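Local coordinates for protein alpha-fucosidase (Bifidobacterium bifidum, PDB 2EAB) that hydrolyses alpha-1,2-linked L-fucose, probably from glycan ends, this chain being the catalytic region of a longer bacterial protein, at residues Ser647-Glu652 with Lys704-Tyr709; Tyr564-Gly569 with His679-Leu684. All coordinates share one frame; numbering follows the deposited sequence.

Contact 1 (Ser647-Glu652 with Lys704-Tyr709); sequences SGQIKE and KTSLRY
A loop-on-helix contact within the glycoside hydrolase family 95 catalytic domain lays Ser647-Ile650 against Thr705 and Ser706 of helix 697-711. The single direct hydrogen bond runs from Ile650 N to Ser706 OG (2.9 Å) and is clearly bent, with 139° at the hydrogen. Ser706 carries its OG beside its own backbone N (chi1 -71°), which brings the hydroxyl to the loop, where it also lies against Ile650 CB at 3.6 Å and beside Gln649 CB. The same hydroxyl pairs with a water 2.7 Å away, which reaches Ile650 O through a weak bond. Beside it, the Thr705 side chain meets the loop by packing: Thr705 CB comes within 3.5 Å of Gly648 O, and its CG2 methyl rests against the carbonyl oxygens of both Ser647 and Gly648. Thr705 OG1 bonds to Asp701 O within the helix, and a second water links it to Gly648 O. A third water, in the plane of the Tyr709 ring at its edge, joins Tyr709 OH to Ser647 O. On the loop side, the bent chain of Gln649 folds back to take Ser647 N on OE1 (2.9 Å), the donor tilted 22° from the amide plane, while NE2 bonds to Glu656 OE1 and Gly657 O. The result, a long connecting segment packed on a helix, is consistent with the helical (alpha/alpha)6-barrel domain of family 95 enzymes.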
ATOM      1  N   SER A 647      -6.476  14.139 -30.542  1.00 11.31           N
ATOM      2  CA  SER A 647      -7.743  14.272 -29.831  1.00 11.09           C
ATOM      3  C   SER A 647      -7.568  15.116 -28.567  1.00 10.55           C
ATOM      4  O   SER A 647      -8.471  15.185 -27.733  1.00 10.82           O
ATOM      5  CB  SER A 647      -8.314  12.897 -29.474  1.00 11.11           C
ATOM      6  OG  SER A 647      -8.365  12.045 -30.609  1.00 11.64           O
ATOM      7  N   GLY A 648      -6.406  15.755 -28.439  1.00 10.24           N
ATOM      8  CA  GLY A 648      -6.067  16.529 -27.240  1.00  9.92           C
ATOM      9  C   GLY A 648      -5.776  15.663 -26.023  1.00  9.65           C
ATOM     10  O   GLY A 648      -5.854  16.138 -24.889  1.00  9.84           O
ATOM     11  N   GLN A 649      -5.438  14.399 -26.272  1.00  9.24           N
ATOM     12  CA  GLN A 649      -5.209  13.400 -25.230  1.00  8.51           C
ATOM     13  C   GLN A 649      -3.719  13.205 -24.960  1.00  8.04           C
ATOM     14  O   GLN A 649      -2.887  13.487 -25.817  1.00  8.27           O
ATOM     15  CB  GLN A 649      -5.840  12.067 -25.663  1.00  8.86           C
ATOM     16  CG  GLN A 649      -4.967  11.155 -26.574  1.00  9.06           C
ATOM     17  CD  GLN A 649      -4.828  11.616 -28.030  1.00  9.50           C
ATOM     18  OE1 GLN A 649      -5.198  12.734 -28.400  1.00  9.37           O
ATOM     19  NE2 GLN A 649      -4.285  10.736 -28.861  1.00  9.64           N
ATOM     20  N   ILE A 650      -3.383  12.706 -23.770  1.00  7.70           N
ATOM     21  CA  ILE A 650      -2.037  12.190 -23.525  1.00  7.51           C
ATOM     22  C   ILE A 650      -1.895  10.889 -24.314  1.00  6.93           C
ATOM     23  O   ILE A 650      -2.674   9.954 -24.107  1.00  7.35           O
ATOM     24  CB  ILE A 650      -1.798  11.890 -22.022  1.00  7.50           C
ATOM     25  CG1 ILE A 650      -2.008  13.141 -21.154  1.00  8.29           C
ATOM     26  CG2 ILE A 650      -0.418  11.268 -21.804  1.00  7.83           C
ATOM     27  CD1 ILE A 650      -0.943  14.223 -21.293  1.00  9.26           C
ATOM     28  N   LYS A 651      -0.928  10.828 -25.223  1.00  7.10           N
ATOM     29  CA  LYS A 651      -0.709   9.596 -25.985  1.00  7.37           C
ATOM     30  C   LYS A 651      -0.291   8.460 -25.060  1.00  7.13           C
ATOM     31  O   LYS A 651       0.505   8.659 -24.136  1.00  7.32           O
ATOM     32  CB  LYS A 651       0.366   9.786 -27.050  1.00  7.60           C
ATOM     33  CG  LYS A 651      -0.021  10.706 -28.191  1.00  8.21           C
ATOM     34  CD  LYS A 651       1.064  10.742 -29.249  1.00  9.89           C
ATOM     35  CE  LYS A 651       0.781  11.826 -30.277  1.00 10.41           C
ATOM     36  NZ  LYS A 651       1.762  11.805 -31.389  1.00 13.26           N
ATOM     37  N   GLU A 652      -0.824   7.268 -25.320  1.00  7.11           N
ATOM     38  CA  GLU A 652      -0.440   6.070 -24.582  1.00  7.04           C
ATOM     39  C   GLU A 652       0.733   5.362 -25.279  1.00  6.82           C
ATOM     40  O   GLU A 652       1.576   4.749 -24.612  1.00  7.05           O
ATOM     41  CB  GLU A 652      -1.657   5.154 -24.384  1.00  7.16           C
ATOM     42  CG  GLU A 652      -1.357   3.879 -23.592  1.00  7.07           C
ATOM     43  CD  GLU A 652      -2.583   3.203 -22.988  1.00  7.39           C
ATOM     44  OE1 GLU A 652      -3.727   3.651 -23.223  1.00  7.72           O
ATOM     45  OE2 GLU A 652      -2.390   2.196 -22.273  1.00  7.99           O
ATOM     46  N   LYS A 704      -6.727  15.646 -18.363  1.00  8.53           N
ATOM     47  CA  LYS A 704      -8.158  15.701 -18.073  1.00  8.99           C
ATOM     48  C   LYS A 704      -8.978  15.093 -19.219  1.00  8.75           C
ATOM     49  O   LYS A 704      -9.940  14.366 -18.976  1.00  9.28           O
ATOM     50  CB  LYS A 704      -8.599  17.140 -17.788  1.00  9.20           C
ATOM     51  CG  LYS A 704      -8.128  17.714 -16.452  1.00 11.43           C
ATOM     52  CD  LYS A 704      -8.578  19.172 -16.352  1.00 14.59           C
ATOM     53  CE  LYS A 704      -8.064  19.888 -15.119  1.00 15.98           C
ATOM     54  NZ  LYS A 704      -8.492  21.319 -15.130  1.00 18.17           N
ATOM     55  N   THR A 705      -8.580  15.380 -20.457  1.00  8.58           N
ATOM     56  CA  THR A 705      -9.231  14.794 -21.631  1.00  9.02           C
ATOM     57  C   THR A 705      -9.088  13.271 -21.621  1.00  8.63           C
ATOM     58  O   THR A 705     -10.066  12.547 -21.811  1.00  8.80           O
ATOM     59  CB  THR A 705      -8.669  15.403 -22.920  1.00  9.14           C
ATOM     60  OG1 THR A 705      -9.022  16.791 -22.954  1.00 10.59           O
ATOM     61  CG2 THR A 705      -9.233  14.719 -24.162  1.00 10.12           C
ATOM     62  N   SER A 706      -7.871  12.791 -21.365  1.00  8.23           N
ATOM     63  CA  SER A 706      -7.624  11.354 -21.247  1.00  7.84           C
ATOM     64  C   SER A 706      -8.483  10.712 -20.161  1.00  7.88           C
ATOM     65  O   SER A 706      -9.072   9.648 -20.380  1.00  7.97           O
ATOM     66  CB  SER A 706      -6.147  11.083 -20.969  1.00  7.99           C
ATOM     67  OG  SER A 706      -5.364  11.344 -22.115  1.00  8.31           O
ATOM     68  N   LEU A 707      -8.539  11.349 -18.991  1.00  7.81           N
ATOM     69  CA  LEU A 707      -9.353  10.861 -17.883  1.00  8.18           C
ATOM     70  C   LEU A 707     -10.834  10.806 -18.229  1.00  8.52           C
ATOM     71  O   LEU A 707     -11.514   9.845 -17.876  1.00  8.56           O
ATOM     72  CB  LEU A 707      -9.155  11.731 -16.641  1.00  8.28           C
ATOM     73  CG  LEU A 707      -7.849  11.572 -15.865  1.00  7.80           C
ATOM     74  CD1 LEU A 707      -7.719  12.694 -14.861  1.00  8.29           C
ATOM     75  CD2 LEU A 707      -7.774  10.222 -15.165  1.00  8.12           C
ATOM     76  N   ARG A 708     -11.335  11.837 -18.910  1.00  8.67           N
ATOM     77  CA  ARG A 708     -12.752  11.881 -19.269  1.00  9.74           C
ATOM     78  C   ARG A 708     -13.134  10.708 -20.168  1.00  9.44           C
ATOM     79  O   ARG A 708     -14.147  10.048 -19.925  1.00  9.64           O
ATOM     80  CB  ARG A 708     -13.139  13.216 -19.915  1.00  9.93           C
ATOM     81  CG  ARG A 708     -13.210  14.383 -18.933  1.00 10.82           C
ATOM     82  CD  ARG A 708     -13.933  15.594 -19.522  1.00 12.17           C
ATOM     83  NE  ARG A 708     -13.399  15.993 -20.823  1.00 16.24           N
ATOM     84  CZ  ARG A 708     -12.379  16.828 -21.008  1.00 17.08           C
ATOM     85  NH1 ARG A 708     -11.756  17.374 -19.970  1.00 17.78           N
ATOM     86  NH2 ARG A 708     -11.981  17.119 -22.241  1.00 17.40           N
ATOM     87  N   TYR A 709     -12.324  10.441 -21.190  1.00  9.66           N
ATOM     88  CA  TYR A 709     -12.583   9.297 -22.058  1.00  9.87           C
ATOM     89  C   TYR A 709     -12.563   7.978 -21.287  1.00  9.80           C
ATOM     90  O   TYR A 709     -13.397   7.105 -21.523  1.00  9.91           O
ATOM     91  CB  TYR A 709     -11.585   9.237 -23.209  1.00 10.39           C
ATOM     92  CG  TYR A 709     -11.883  10.167 -24.363  1.00 11.14           C
ATOM     93  CD1 TYR A 709     -12.982   9.951 -25.198  1.00 12.69           C
ATOM     94  CD2 TYR A 709     -11.044  11.243 -24.644  1.00 11.40           C
ATOM     95  CE1 TYR A 709     -13.250  10.801 -26.274  1.00 12.96           C
ATOM     96  CE2 TYR A 709     -11.299  12.094 -25.716  1.00 12.38           C
ATOM     97  CZ  TYR A 709     -12.403  11.870 -26.527  1.00 12.55           C
ATOM     98  OH  TYR A 709     -12.662  12.708 -27.589  1.00 13.54           O
TER
HETATM   99  O   HOH W   1     -11.152  14.896 -27.912  1.00 15.96           O
HETATM  100  O   HOH W   2      -8.222  18.270 -25.087  1.00 43.90           O
HETATM  101  O   HOH W   3      -5.731   8.935 -23.320  1.00  7.67           O

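Contact 2 (Tyr564-Gly569 with His679-Leu684); sequences YSPEQG and HMSHLL. With EDO (1,2-ethanediol), chain D.
Pro566 and Glu567, joined by a cis peptide just after strand 558-565, run against His679-Ser681 in the opposite direction, with CA atoms 6.2 Å apart for Ser565 and Ser681 and 6.4 Å for Glu567 and His679. Pro566 O is gripped twice. Ser681 OG donates to it at 2.6 Å, tilted only 16° from the carbonyl plane, and a water donates as well while accepting from Ser681 N. His679 CB presses on the same Pro566 O at 3.0 Å, a tight approach. The imidazole turns one face to Glu567, whose CG sits 3.3 Å from His679 CE1. With CG beside the backbone N (chi1 -76°) and the chain extended beyond it, Glu567 passes over the CE1 corner and puts OE1 past the rim, 3.2 Å from His679 CE1; carboxylate and imidazole planes differ by 37°. At the ring's edge, 1,2-ethanediol O1 lies in plane near His679 CD2 and donates to Ser681 OG, while the diol also bonds to Asn422 O. His677 and Trp723 bring further rings to His679. With an alanine at His679 the imidazole is gone, and Glu567 CG would probably lose the flat ring beneath it, leaving the carboxylate freer to turn. A serine hydroxyl donating to a carbonyl and accepting from a diol, probably from the crystallisation liquor, beside an acid and imidazoles, is consistent with a polar pocket that can take a small hydroxyl group.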
ATOM      1  N   TYR A 564       4.884  -3.339 -22.983  1.00  8.21           N
ATOM      2  CA  TYR A 564       3.438  -3.479 -23.008  1.00  7.97           C
ATOM      3  C   TYR A 564       2.836  -2.403 -22.126  1.00  7.53           C
ATOM      4  O   TYR A 564       3.367  -2.107 -21.052  1.00  8.16           O
ATOM      5  CB  TYR A 564       3.057  -4.856 -22.468  1.00  8.36           C
ATOM      6  CG  TYR A 564       1.585  -5.195 -22.518  1.00  8.47           C
ATOM      7  CD1 TYR A 564       0.855  -5.055 -23.697  1.00  9.24           C
ATOM      8  CD2 TYR A 564       0.928  -5.686 -21.392  1.00  9.01           C
ATOM      9  CE1 TYR A 564      -0.493  -5.378 -23.749  1.00  8.83           C
ATOM     10  CE2 TYR A 564      -0.421  -6.021 -21.437  1.00  8.91           C
ATOM     11  CZ  TYR A 564      -1.124  -5.863 -22.618  1.00  8.88           C
ATOM     12  OH  TYR A 564      -2.457  -6.195 -22.662  1.00  9.32           O
ATOM     13  N   SER A 565       1.741  -1.804 -22.579  1.00  7.21           N
ATOM     14  CA  SER A 565       1.006  -0.866 -21.746  1.00  7.20           C
ATOM     15  C   SER A 565      -0.165  -1.622 -21.126  1.00  7.19           C
ATOM     16  O   SER A 565      -1.147  -1.895 -21.816  1.00  7.84           O
ATOM     17  CB  SER A 565       0.495   0.307 -22.582  1.00  7.06           C
ATOM     18  OG  SER A 565       0.069   1.364 -21.738  1.00  7.26           O
ATOM     19  N   PRO A 566      -0.064  -1.999 -19.832  1.00  7.71           N
ATOM     20  CA  PRO A 566      -1.156  -2.799 -19.268  1.00  8.23           C
ATOM     21  C   PRO A 566      -2.504  -2.065 -19.348  1.00  8.34           C
ATOM     22  O   PRO A 566      -2.553  -0.871 -19.055  1.00  7.48           O
ATOM     23  CB  PRO A 566      -0.720  -2.996 -17.809  1.00  8.71           C
ATOM     24  CG  PRO A 566       0.769  -2.893 -17.853  1.00  8.99           C
ATOM     25  CD  PRO A 566       1.016  -1.790 -18.850  1.00  7.84           C
ATOM     26  N   GLU A 567      -3.590  -2.722 -19.769  1.00  8.81           N
ATOM     27  CA  GLU A 567      -3.645  -4.078 -20.320  1.00 10.31           C
ATOM     28  C   GLU A 567      -4.368  -4.009 -21.666  1.00  9.64           C
ATOM     29  O   GLU A 567      -5.355  -4.724 -21.893  1.00  9.73           O
ATOM     30  CB  GLU A 567      -4.444  -5.004 -19.396  1.00 10.76           C
ATOM     31  CG  GLU A 567      -3.752  -5.461 -18.133  1.00 13.84           C
ATOM     32  CD  GLU A 567      -4.577  -6.486 -17.357  1.00 14.00           C
ATOM     33  OE1 GLU A 567      -4.344  -6.634 -16.136  1.00 18.64           O
ATOM     34  OE2 GLU A 567      -5.467  -7.138 -17.959  1.00 18.39           O
ATOM     35  N   GLN A 568      -3.906  -3.129 -22.547  1.00  9.38           N
ATOM     36  CA  GLN A 568      -4.496  -3.011 -23.880  1.00  9.30           C
ATOM     37  C   GLN A 568      -3.423  -2.710 -24.916  1.00  9.18           C
ATOM     38  O   GLN A 568      -2.272  -2.456 -24.561  1.00  8.97           O
ATOM     39  CB  GLN A 568      -5.616  -1.959 -23.908  1.00  9.37           C
ATOM     40  CG  GLN A 568      -5.131  -0.533 -23.704  1.00  9.22           C
ATOM     41  CD  GLN A 568      -6.195   0.519 -23.981  1.00  9.24           C
ATOM     42  OE1 GLN A 568      -7.317   0.214 -24.389  1.00  9.48           O
ATOM     43  NE2 GLN A 568      -5.839   1.778 -23.756  1.00  9.78           N
ATOM     44  N   GLY A 569      -3.806  -2.748 -26.189  1.00  9.53           N
ATOM     45  CA  GLY A 569      -2.886  -2.494 -27.283  1.00  9.77           C
ATOM     46  C   GLY A 569      -1.976  -3.675 -27.571  1.00  9.75           C
ATOM     47  O   GLY A 569      -2.173  -4.771 -27.030  1.00  9.86           O
ATOM     48  N   HIS A 679      -7.344   0.087 -17.086  1.00  8.57           N
ATOM     49  CA  HIS A 679      -6.042   0.653 -16.763  1.00  8.31           C
ATOM     50  C   HIS A 679      -5.882   2.027 -17.403  1.00  7.71           C
ATOM     51  O   HIS A 679      -6.469   2.305 -18.446  1.00  8.05           O
ATOM     52  CB  HIS A 679      -4.926  -0.247 -17.285  1.00  8.49           C
ATOM     53  CG  HIS A 679      -4.726  -1.504 -16.497  1.00  9.35           C
ATOM     54  ND1 HIS A 679      -5.558  -2.597 -16.604  1.00 11.43           N
ATOM     55  CD2 HIS A 679      -3.759  -1.851 -15.618  1.00  9.20           C
ATOM     56  CE1 HIS A 679      -5.124  -3.555 -15.804  1.00 11.73           C
ATOM     57  NE2 HIS A 679      -4.034  -3.129 -15.195  1.00 12.36           N
ATOM     58  N   MET A 680      -5.062   2.865 -16.774  1.00  7.86           N
ATOM     59  CA  MET A 680      -4.658   4.158 -17.323  1.00  7.94           C
ATOM     60  C   MET A 680      -3.148   4.261 -17.131  1.00  7.44           C
ATOM     61  O   MET A 680      -2.645   5.145 -16.425  1.00  7.76           O
ATOM     62  CB  MET A 680      -5.376   5.312 -16.614  1.00  8.14           C
ATOM     63  CG  MET A 680      -6.880   5.120 -16.465  1.00  8.85           C
ATOM     64  SD  MET A 680      -7.748   6.565 -15.835  1.00  9.17           S
ATOM     65  CE  MET A 680      -6.891   6.828 -14.277  1.00 10.55           C
ATOM     66  N   SER A 681      -2.426   3.338 -17.754  1.00  7.36           N
ATOM     67  CA  SER A 681      -0.998   3.181 -17.490  1.00  7.17           C
ATOM     68  C   SER A 681      -0.164   4.372 -17.941  1.00  6.99           C
ATOM     69  O   SER A 681       0.926   4.601 -17.432  1.00  7.15           O
ATOM     70  CB  SER A 681      -0.479   1.896 -18.132  1.00  7.25           C
ATOM     71  OG  SER A 681      -1.134   0.763 -17.590  1.00  7.12           O
ATOM     72  N   HIS A 682      -0.696   5.129 -18.891  1.00  6.50           N
ATOM     73  CA  HIS A 682      -0.004   6.297 -19.422  1.00  6.35           C
ATOM     74  C   HIS A 682      -0.213   7.576 -18.605  1.00  6.27           C
ATOM     75  O   HIS A 682       0.308   8.637 -18.972  1.00  6.73           O
ATOM     76  CB  HIS A 682      -0.430   6.528 -20.871  1.00  6.64           C
ATOM     77  CG  HIS A 682      -1.889   6.812 -21.038  1.00  7.25           C
ATOM     78  ND1 HIS A 682      -2.871   6.046 -20.445  1.00  8.03           N
ATOM     79  CD2 HIS A 682      -2.531   7.764 -21.753  1.00  7.71           C
ATOM     80  CE1 HIS A 682      -4.055   6.528 -20.779  1.00  8.25           C
ATOM     81  NE2 HIS A 682      -3.876   7.571 -21.572  1.00  8.26           N
ATOM     82  N   LEU A 683      -0.951   7.483 -17.501  1.00  6.35           N
ATOM     83  CA  LEU A 683      -1.215   8.661 -16.677  1.00  6.45           C
ATOM     84  C   LEU A 683      -0.468   8.672 -15.344  1.00  6.44           C
ATOM     85  O   LEU A 683      -0.756   9.495 -14.480  1.00  6.50           O
ATOM     86  CB  LEU A 683      -2.720   8.860 -16.471  1.00  6.90           C
ATOM     87  CG  LEU A 683      -3.535   9.110 -17.745  1.00  7.26           C
ATOM     88  CD1 LEU A 683      -4.990   9.322 -17.394  1.00  8.12           C
ATOM     89  CD2 LEU A 683      -2.999  10.289 -18.562  1.00  9.26           C
ATOM     90  N   LEU A 684       0.523   7.798 -15.188  1.00  6.16           N
ATOM     91  CA  LEU A 684       1.303   7.760 -13.953  1.00  6.64           C
ATOM     92  C   LEU A 684       2.112   9.032 -13.712  1.00  6.58           C
ATOM     93  O   LEU A 684       2.498   9.315 -12.575  1.00  6.39           O
ATOM     94  CB  LEU A 684       2.198   6.519 -13.911  1.00  6.48           C
ATOM     95  CG  LEU A 684       1.458   5.185 -14.035  1.00  6.37           C
ATOM     96  CD1 LEU A 684       2.440   4.033 -13.866  1.00  7.05           C
ATOM     97  CD2 LEU A 684       0.300   5.064 -13.038  1.00  6.73           C
TER
HETATM   98  C1  EDO D4804      -0.219   0.480 -14.200  1.00 29.74           C
HETATM   99  O1  EDO D4804      -1.574   0.433 -14.873  1.00 30.59           O
HETATM  100  C2  EDO D4804       0.479  -0.886 -14.577  1.00 30.60           C
HETATM  101  O2  EDO D4804      -0.239  -1.999 -13.871  1.00 27.98           O
HETATM  102  O   HOH W   4      -3.570   1.607 -19.853  1.00  7.69           O

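Overall arrangement
Both contacts are partly buried in the catalytic domain, contact 2 nearer the middle, its centre about 20 Å from the chain's centre against about 27 Å for contact 1. Segments 647-652 and 679-684 share the long connection between helices 632-639 and 697-711. The contacts abut: Glu652 probably hydrogen-bonds to Ser565 OG and Gln568 NE2, and Leu707 packs on Met680. Arg710 of helix 697-711 ties them further, through a salt bridge with Glu652 and a hydrogen bond with His679 O. Contact 1 fastens that connection to the helix mostly through backbone groups, hydroxyls and waters; contact 2 joins the end of strand 558-565 and the turn after it to a loop, adding an imidazole, a carboxylate and a bound diol.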